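Local coordinates for protein 2,3,4,5-tetrahydropyridine-2,6-dicarboxylate N-succinyltransferase (PDB 2RIJ) that probably catalyses the succinyl-CoA-dependent conversion of cyclic tetrahydrodipicolinate into N-succinyl-2-amino-6-oxopimelate, a step of lysine biosynthesis, at residues I51-Q55 and T150-P154; G306-G310 and G351-G356; E334-L338 and A374-V380. One frame throughout, in Å; residues are numbered along the deposited sequence.

Contact 1 of 3, residues I51-Q55 and T150-P154; sequences INYEQ and TKKVP
K152 and Q55 make the polar part of this contact. K152 NZ donates to Q55 OE1 at 2.9 Å and meets a lone pair in the plane of the side-chain amide. The same oxygen also accepts from Y53 N at 2.8 Å, again in that plane, through a nearly straight bond of 169°. Q55 OE1 thus accepts from a backbone N-H of strand 52-53 and from the lysine at once. A water links the two segments as well. It donates to I51 O and accepts from K152 NZ. The K152 chain bends at chi2 (-91°), then runs straight, and its CE passes 3.3 Å from I51 O.

The second kind of contact is CH-pi. V153 CG1 sits over one face of the Y53 ring, 3.6 Å from the ring centroid. E54 CG covers part of the opposite face, so the ring is held between two aliphatic groups. Y53 has CG anti to the backbone N (chi1 -180°), which carries the ring past K152 to V153.

The remaining contacts are apolar. Y53 CB lies 3.8 Å from K152 CB, and I51 CG1 lies 4.1 Å from T150 CG2. T150 OG1 is hydrogen-bonded to Y146 O in the helix, and its methyl faces I51. I51 also packs on L143, Y146 and L147 of helix 138-149. K151 ends that helix in a Schellman motif, and the loop after it meets strand 52-53 of the antiparallel sheet.

Two donors on one oxygen fix the rotation of the Q55 amide, and the K152 ammonium also holds the water on I51 O.

Contact 2 of 3, residues G306-G310 and G351-G356; sequences GIPLG and GLELKG
The flat carbonyl group of P308 is approached from above its plane by the backbone of G356. G356 N donates to P308 O at 2.9 Å, and the donor stands 67° out of the carbonyl plane rather than on a lone pair. The N-H still points well at the oxygen, with an angle of 167°. This bond is the main hold on P308 O. K355 CA adds a weaker CA-H...O contact to the same oxygen at 3.4 Å. The pyrrolidine ring of P308 offers its CD and CG rim to K355. K355 CB lies 3.8 Å from P308 CD, and the two side chains run side by side in the same direction. The rest of the lysine then leads away from the contact.

The contact joins a loop to a 3-10 turn and the residues after it. Loop 306-310 follows strand 304-305 and lies in the hexapeptide-repeat region, which forms the left-handed parallel beta-helix of this family. Segment 351-356 begins with the 3-10 turn, closed by L354 N on G351 O. It comes directly after K350, which is predicted to bind succinyl-CoA.

I307 fills the angle between the loop and this turn. With its chi1 at 61° and an extended chi2, I307 CD1 lies 3.3 Å from G351 O. I307 CG2 rests 3.7 Å from G351 C. I307 also touches F362 of strand 360-364, which L309 and L354 touch too. G356 has a positive phi, which by itself favours glycine. Further on, G310 CA comes within 3.3 Å of G356 O, and G310 continues the link between the loops with a backbone bond to L357.

Contact 3 of 3, residues E334-L338 and A374-V380; sequences ELAKL and ALNKKAV
The last turn of helix 332-338 packs against the end of strand 371-375 and the short helix after it, with L335 CA 6.2 Å from L375 CA. This is helix-on-strand packing in the C-terminal part of the chain. Strand 371-375 belongs to the mixed sheet, next to strand 360-364, which pairs with beta-helix strand 314-315. The weakly bonded helix 377-380 is started by N376 at the N-cap position, whose OD1 accepts a weak capping bond from K378 N.

L375 is the centre of the apolar cluster. Its CG is anti to the backbone N (chi1 174°), and its two methyls part to meet different residues of the helix. L375 CD1 touches L338 CD1 at 3.5 Å, and these two side chains cross at about a right angle. L335 comes in from the other direction and slides past, with its CD2 4.0 Å from L375 CD1. L335 CD1 reaches on to A374 O. L375 CD2 instead lies 3.8 Å from E334 CB. L338 also touches the short helix, its CD1 4.0 Å from A379 CB.

E334 bends at chi2 (-57°), and its OE2 forms a salt bridge with K337 NZ on the syn side. K377 NZ donates to L375 O on a lone pair and also pairs with D331. D331 OD2 thus bonds to the backbone N of L375 and to the K377 ammonium. The other carboxylate oxygen of the glutamate, E334 OE1, lies 3.5 Å from CG2 of the poorly ordered V380.

In the fold
The chain first makes contact 1, which closes a long loop within the N-terminal region. It brings strand 52-53 of the antiparallel sheet against the loop that follows helix 138-149. The chain then enters the parallel beta-helix, and contact 2 opens within it at 306-310. Contacts 2 and 3 cross: 334-338 comes before 351-356, and 374-380 comes after it. Contact 2 ties a beta-helix loop to the turn after strand 348-350. Contact 3 ties helix 332-338 to the C-terminal strand and helix. Their centres are about 15 Å apart, and strand 360-364 borders both. Contact 1 stands apart, its centre about 31 Å from that of contact 2.

Contact 1 of 3, residues I51-Q55 and T150-P154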
loop_
_atom_site.group_PDB
_atom_site.type_symbol
_atom_site.label_atom_id
_atom_site.label_comp_id
_atom_site.label_asym_id
_atom_site.label_seq_id
_atom_site.Cartn_x
_atom_site.Cartn_y
_atom_site.Cartn_z
ATOM N N ILE A 51 -57.541 -5.768 12.147
ATOM C CA ILE A 51 -56.937 -6.974 11.627
ATOM C C ILE A 51 -56.993 -8.020 12.712
ATOM O O ILE A 51 -56.593 -7.794 13.867
ATOM C CB ILE A 51 -55.427 -6.745 11.270
ATOM C CG1 ILE A 51 -55.269 -5.592 10.309
ATOM C CG2 ILE A 51 -54.763 -8.022 10.736
ATOM C CD1 ILE A 51 -55.895 -5.896 8.931
ATOM N N ASN A 52 -57.470 -9.184 12.326
ATOM C CA ASN A 52 -57.555 -10.318 13.228
ATOM C C ASN A 52 -56.518 -11.327 12.747
ATOM O O ASN A 52 -56.475 -11.663 11.547
ATOM C CB ASN A 52 -58.960 -10.916 13.197
ATOM C CG ASN A 52 -60.014 -9.978 13.740
ATOM O OD1 ASN A 52 -60.214 -9.896 14.941
ATOM N ND2 ASN A 52 -60.711 -9.288 12.853
ATOM N N TYR A 53 -55.634 -11.750 13.646
ATOM C CA TYR A 53 -54.645 -12.800 13.321
ATOM C C TYR A 53 -54.722 -13.867 14.392
ATOM O O TYR A 53 -54.466 -13.587 15.538
ATOM C CB TYR A 53 -53.221 -12.254 13.238
ATOM C CG TYR A 53 -52.233 -13.332 12.898
ATOM C CD1 TYR A 53 -52.218 -13.902 11.623
ATOM C CD2 TYR A 53 -51.363 -13.823 13.842
ATOM C CE1 TYR A 53 -51.345 -14.908 11.314
ATOM C CE2 TYR A 53 -50.493 -14.867 13.533
ATOM C CZ TYR A 53 -50.506 -15.387 12.274
ATOM O OH TYR A 53 -49.672 -16.402 11.947
ATOM N N GLU A 54 -55.096 -15.076 14.011
ATOM C CA GLU A 54 -55.162 -16.217 14.930
ATOM C C GLU A 54 -55.946 -15.881 16.217
ATOM O O GLU A 54 -55.532 -16.183 17.338
ATOM C CB GLU A 54 -53.754 -16.798 15.196
ATOM C CG GLU A 54 -53.067 -17.368 13.931
ATOM C CD GLU A 54 -53.597 -18.744 13.521
ATOM O OE1 GLU A 54 -54.598 -19.197 14.108
ATOM O OE2 GLU A 54 -53.006 -19.374 12.613
ATOM N N GLN A 55 -57.132 -15.295 16.030
ATOM C CA GLN A 55 -57.934 -14.789 17.126
ATOM C C GLN A 55 -59.349 -14.533 16.639
ATOM O O GLN A 55 -59.566 -14.418 15.426
ATOM C CB GLN A 55 -57.356 -13.461 17.643
ATOM C CG GLN A 55 -57.451 -12.334 16.653
ATOM C CD GLN A 55 -56.649 -11.156 17.033
ATOM O OE1 GLN A 55 -55.984 -10.516 16.189
ATOM N NE2 GLN A 55 -56.681 -10.837 18.324
ATOM N N THR A 150 -48.802 -3.919 11.010
ATOM C CA THR A 150 -49.396 -3.930 12.345
ATOM C C THR A 150 -48.599 -4.823 13.300
ATOM O O THR A 150 -48.908 -4.881 14.467
ATOM C CB THR A 150 -50.868 -4.459 12.313
ATOM O OG1 THR A 150 -50.874 -5.854 11.926
ATOM C CG2 THR A 150 -51.782 -3.612 11.362
ATOM N N LYS A 151 -47.597 -5.542 12.785
ATOM C CA LYS A 151 -46.738 -6.432 13.520
ATOM C C LYS A 151 -47.501 -7.613 14.135
ATOM O O LYS A 151 -47.062 -8.160 15.130
ATOM C CB LYS A 151 -45.903 -5.670 14.561
ATOM C CG LYS A 151 -45.058 -4.566 13.955
ATOM C CD LYS A 151 -44.043 -3.932 14.943
ATOM C CE LYS A 151 -44.678 -3.013 15.938
ATOM N NZ LYS A 151 -45.162 -1.774 15.396
ATOM N N LYS A 152 -48.603 -8.037 13.508
ATOM C CA LYS A 152 -49.306 -9.275 13.954
ATOM C C LYS A 152 -48.469 -10.507 13.627
ATOM O O LYS A 152 -48.593 -11.536 14.281
ATOM C CB LYS A 152 -50.685 -9.409 13.287
ATOM C CG LYS A 152 -51.706 -8.350 13.669
ATOM C CD LYS A 152 -52.517 -8.782 14.839
ATOM C CE LYS A 152 -53.561 -7.768 15.218
ATOM N NZ LYS A 152 -54.198 -8.265 16.473
ATOM N N VAL A 153 -47.669 -10.410 12.566
ATOM C CA VAL A 153 -46.724 -11.440 12.152
ATOM C C VAL A 153 -45.323 -10.826 11.979
ATOM O O VAL A 153 -45.186 -9.626 11.697
ATOM C CB VAL A 153 -47.124 -12.131 10.815
ATOM C CG1 VAL A 153 -48.557 -12.763 10.912
ATOM C CG2 VAL A 153 -46.988 -11.163 9.610
ATOM N N PRO A 154 -44.275 -11.630 12.202
ATOM C CA PRO A 154 -42.902 -11.123 11.995
ATOM C C PRO A 154 -42.515 -10.896 10.557
ATOM O O PRO A 154 -43.068 -11.523 9.637
ATOM C CB PRO A 154 -42.008 -12.201 12.613
ATOM C CG PRO A 154 -42.925 -13.112 13.355
ATOM C CD PRO A 154 -44.271 -12.996 12.778
HETATM O O HOH W 1 -56.510 -6.553 16.576
#

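Contact 2 of 3, residues G306-G310 and G351-G356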
loop_
_atom_site.group_PDB
_atom_site.type_symbol
_atom_site.label_atom_id
_atom_site.label_comp_id
_atom_site.label_asym_id
_atom_site.label_seq_id
_atom_site.Cartn_x
_atom_site.Cartn_y
_atom_site.Cartn_z
ATOM N N GLY A 306 -23.766 -5.022 2.823
ATOM C CA GLY A 306 -24.226 -6.080 1.918
ATOM C C GLY A 306 -24.159 -7.490 2.447
ATOM O O GLY A 306 -24.399 -8.471 1.717
ATOM N N ILE A 307 -23.926 -7.628 3.748
ATOM C CA ILE A 307 -23.945 -8.935 4.410
ATOM C C ILE A 307 -24.714 -8.877 5.733
ATOM O O ILE A 307 -24.832 -7.816 6.328
ATOM C CB ILE A 307 -22.487 -9.463 4.721
ATOM C CG1 ILE A 307 -21.721 -8.524 5.670
ATOM C CG2 ILE A 307 -21.680 -9.654 3.371
ATOM C CD1 ILE A 307 -20.438 -9.077 6.217
ATOM N N PRO A 308 -25.238 -10.014 6.181
ATOM C CA PRO A 308 -25.766 -10.114 7.526
ATOM C C PRO A 308 -24.688 -9.799 8.567
ATOM O O PRO A 308 -23.533 -10.198 8.389
ATOM C CB PRO A 308 -26.229 -11.571 7.619
ATOM C CG PRO A 308 -26.369 -12.030 6.200
ATOM C CD PRO A 308 -25.352 -11.280 5.451
ATOM N N LEU A 309 -25.052 -9.044 9.599
ATOM C CA LEU A 309 -24.161 -8.741 10.702
ATOM C C LEU A 309 -24.791 -9.274 11.981
ATOM O O LEU A 309 -26.005 -9.208 12.162
ATOM C CB LEU A 309 -23.982 -7.227 10.810
ATOM C CG LEU A 309 -23.396 -6.410 9.670
ATOM C CD1 LEU A 309 -23.407 -4.909 9.972
ATOM C CD2 LEU A 309 -21.929 -6.858 9.349
ATOM N N GLY A 310 -23.975 -9.792 12.896
ATOM C CA GLY A 310 -24.453 -10.163 14.218
ATOM C C GLY A 310 -24.627 -8.940 15.096
ATOM O O GLY A 310 -24.815 -7.811 14.614
ATOM N N GLY A 351 -16.256 -10.624 2.724
ATOM C CA GLY A 351 -17.500 -10.250 3.424
ATOM C C GLY A 351 -18.442 -11.411 3.699
ATOM O O GLY A 351 -18.846 -11.629 4.817
ATOM N N LEU A 352 -18.784 -12.183 2.669
ATOM C CA LEU A 352 -19.728 -13.263 2.828
ATOM C C LEU A 352 -19.312 -14.311 3.839
ATOM O O LEU A 352 -20.159 -14.885 4.536
ATOM C CB LEU A 352 -20.009 -13.912 1.461
ATOM C CG LEU A 352 -21.163 -14.905 1.376
ATOM C CD1 LEU A 352 -22.491 -14.258 1.720
ATOM C CD2 LEU A 352 -21.152 -15.465 -0.068
ATOM N N GLU A 353 -18.012 -14.544 3.977
ATOM C CA GLU A 353 -17.557 -15.495 4.967
ATOM C C GLU A 353 -17.802 -15.029 6.369
ATOM O O GLU A 353 -17.864 -15.849 7.257
ATOM C CB GLU A 353 -16.067 -15.772 4.831
ATOM C CG GLU A 353 -15.660 -16.283 3.461
ATOM C CD GLU A 353 -14.171 -16.550 3.411
ATOM O OE1 GLU A 353 -13.766 -17.649 3.852
ATOM O OE2 GLU A 353 -13.409 -15.663 2.951
ATOM N N LEU A 354 -17.877 -13.708 6.568
ATOM C CA LEU A 354 -17.983 -13.130 7.905
ATOM C C LEU A 354 -19.418 -12.896 8.339
ATOM O O LEU A 354 -19.670 -12.331 9.397
ATOM C CB LEU A 354 -17.264 -11.793 7.945
ATOM C CG LEU A 354 -15.765 -11.829 7.632
ATOM C CD1 LEU A 354 -15.231 -10.408 7.256
ATOM C CD2 LEU A 354 -14.997 -12.524 8.842
ATOM N N LYS A 355 -20.369 -13.360 7.546
ATOM C CA LYS A 355 -21.741 -13.016 7.779
ATOM C C LYS A 355 -22.228 -13.518 9.139
ATOM O O LYS A 355 -21.893 -14.637 9.589
ATOM C CB LYS A 355 -22.592 -13.551 6.659
ATOM C CG LYS A 355 -22.667 -15.052 6.586
ATOM C CD LYS A 355 -23.600 -15.398 5.423
ATOM C CE LYS A 355 -24.058 -16.815 5.474
ATOM N NZ LYS A 355 -23.040 -17.626 4.815
ATOM N N GLY A 356 -22.999 -12.670 9.796
ATOM C CA GLY A 356 -23.665 -13.037 11.029
ATOM C C GLY A 356 -22.783 -12.991 12.263
ATOM O O GLY A 356 -23.273 -13.170 13.350
#

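Contact 3 of 3, residues E334-L338 and A374-V380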
loop_
_atom_site.group_PDB
_atom_site.type_symbol
_atom_site.label_atom_id
_atom_site.label_comp_id
_atom_site.label_asym_id
_atom_site.label_seq_id
_atom_site.Cartn_x
_atom_site.Cartn_y
_atom_site.Cartn_z
ATOM N N GLU A 334 -9.716 -12.235 20.407
ATOM C CA GLU A 334 -10.887 -11.646 21.039
ATOM C C GLU A 334 -12.151 -11.929 20.224
ATOM O O GLU A 334 -13.220 -12.183 20.800
ATOM C CB GLU A 334 -10.701 -10.125 21.213
ATOM C CG GLU A 334 -9.737 -9.716 22.331
ATOM C CD GLU A 334 -10.147 -10.274 23.704
ATOM O OE1 GLU A 334 -11.244 -9.936 24.231
ATOM O OE2 GLU A 334 -9.355 -11.069 24.263
ATOM N N LEU A 335 -12.035 -11.874 18.897
ATOM C CA LEU A 335 -13.173 -12.197 18.038
ATOM C C LEU A 335 -13.575 -13.680 18.192
ATOM O O LEU A 335 -14.745 -13.974 18.242
ATOM C CB LEU A 335 -12.928 -11.805 16.567
ATOM C CG LEU A 335 -13.072 -10.296 16.233
ATOM C CD1 LEU A 335 -12.547 -10.043 14.795
ATOM C CD2 LEU A 335 -14.524 -9.754 16.424
ATOM N N ALA A 336 -12.605 -14.582 18.302
ATOM C CA ALA A 336 -12.884 -16.007 18.635
ATOM C C ALA A 336 -13.752 -16.170 19.871
ATOM O O ALA A 336 -14.679 -16.981 19.891
ATOM C CB ALA A 336 -11.596 -16.753 18.801
ATOM N N LYS A 337 -13.495 -15.370 20.897
ATOM C CA LYS A 337 -14.291 -15.443 22.111
ATOM C C LYS A 337 -15.743 -15.081 21.900
ATOM O O LYS A 337 -16.621 -15.684 22.503
ATOM C CB LYS A 337 -13.718 -14.529 23.184
ATOM C CG LYS A 337 -12.377 -14.976 23.719
ATOM C CD LYS A 337 -11.960 -14.106 24.903
ATOM C CE LYS A 337 -10.460 -14.167 25.175
ATOM N NZ LYS A 337 -10.095 -13.316 26.364
ATOM N N LEU A 338 -15.998 -14.064 21.079
ATOM C CA LEU A 338 -17.358 -13.647 20.789
ATOM C C LEU A 338 -18.016 -14.611 19.775
ATOM O O LEU A 338 -19.221 -14.585 19.593
ATOM C CB LEU A 338 -17.337 -12.195 20.227
ATOM C CG LEU A 338 -16.829 -11.114 21.166
ATOM C CD1 LEU A 338 -16.684 -9.778 20.481
ATOM C CD2 LEU A 338 -17.808 -11.032 22.361
ATOM N N ALA A 374 -11.962 -5.991 12.368
ATOM C CA ALA A 374 -11.317 -5.974 13.694
ATOM C C ALA A 374 -12.364 -6.134 14.804
ATOM O O ALA A 374 -13.554 -6.304 14.517
ATOM C CB ALA A 374 -10.516 -4.690 13.875
ATOM N N LEU A 375 -11.942 -6.035 16.068
ATOM C CA LEU A 375 -12.857 -6.097 17.182
ATOM C C LEU A 375 -13.496 -4.733 17.437
ATOM O O LEU A 375 -12.823 -3.714 17.514
ATOM C CB LEU A 375 -12.137 -6.569 18.469
ATOM C CG LEU A 375 -12.912 -6.574 19.780
ATOM C CD1 LEU A 375 -13.918 -7.725 19.836
ATOM C CD2 LEU A 375 -11.922 -6.552 20.987
ATOM N N ASN A 376 -14.803 -4.736 17.601
ATOM C CA ASN A 376 -15.482 -3.603 18.184
ATOM C C ASN A 376 -15.121 -3.627 19.682
ATOM O O ASN A 376 -15.593 -4.480 20.420
ATOM C CB ASN A 376 -16.975 -3.710 17.972
ATOM C CG ASN A 376 -17.755 -2.657 18.760
ATOM O OD1 ASN A 376 -17.148 -1.763 19.384
ATOM N ND2 ASN A 376 -19.073 -2.787 18.782
ATOM N N LYS A 377 -14.279 -2.700 20.109
ATOM C CA LYS A 377 -13.799 -2.704 21.495
ATOM C C LYS A 377 -14.955 -2.750 22.499
ATOM O O LYS A 377 -14.909 -3.535 23.457
ATOM C CB LYS A 377 -12.876 -1.513 21.755
ATOM C CG LYS A 377 -11.716 -1.342 20.728
ATOM C CD LYS A 377 -10.842 -2.594 20.516
ATOM C CE LYS A 377 -9.848 -2.436 19.306
ATOM N NZ LYS A 377 -10.213 -3.152 17.978
ATOM N N LYS A 378 -16.017 -1.982 22.257
ATOM C CA LYS A 378 -17.230 -2.062 23.122
ATOM C C LYS A 378 -17.925 -3.450 23.205
ATOM O O LYS A 378 -18.665 -3.699 24.165
ATOM C CB LYS A 378 -18.302 -1.022 22.728
ATOM C CG LYS A 378 -17.806 0.371 22.321
ATOM C CD LYS A 378 -16.615 0.849 23.116
ATOM N N ALA A 379 -17.710 -4.337 22.227
ATOM C CA ALA A 379 -18.429 -5.634 22.168
ATOM C C ALA A 379 -17.914 -6.693 23.179
ATOM O O ALA A 379 -18.677 -7.598 23.581
ATOM C CB ALA A 379 -18.406 -6.204 20.757
ATOM N N VAL A 380 -16.633 -6.599 23.554
ATOM C CA VAL A 380 -16.079 -7.453 24.616
ATOM C C VAL A 380 -16.797 -7.150 25.936
ATOM O O VAL A 380 -17.274 -8.071 26.610
ATOM C CB VAL A 380 -14.559 -7.257 24.805
ATOM C CG1 VAL A 380 -14.065 -8.019 26.045
ATOM C CG2 VAL A 380 -13.824 -7.721 23.573
#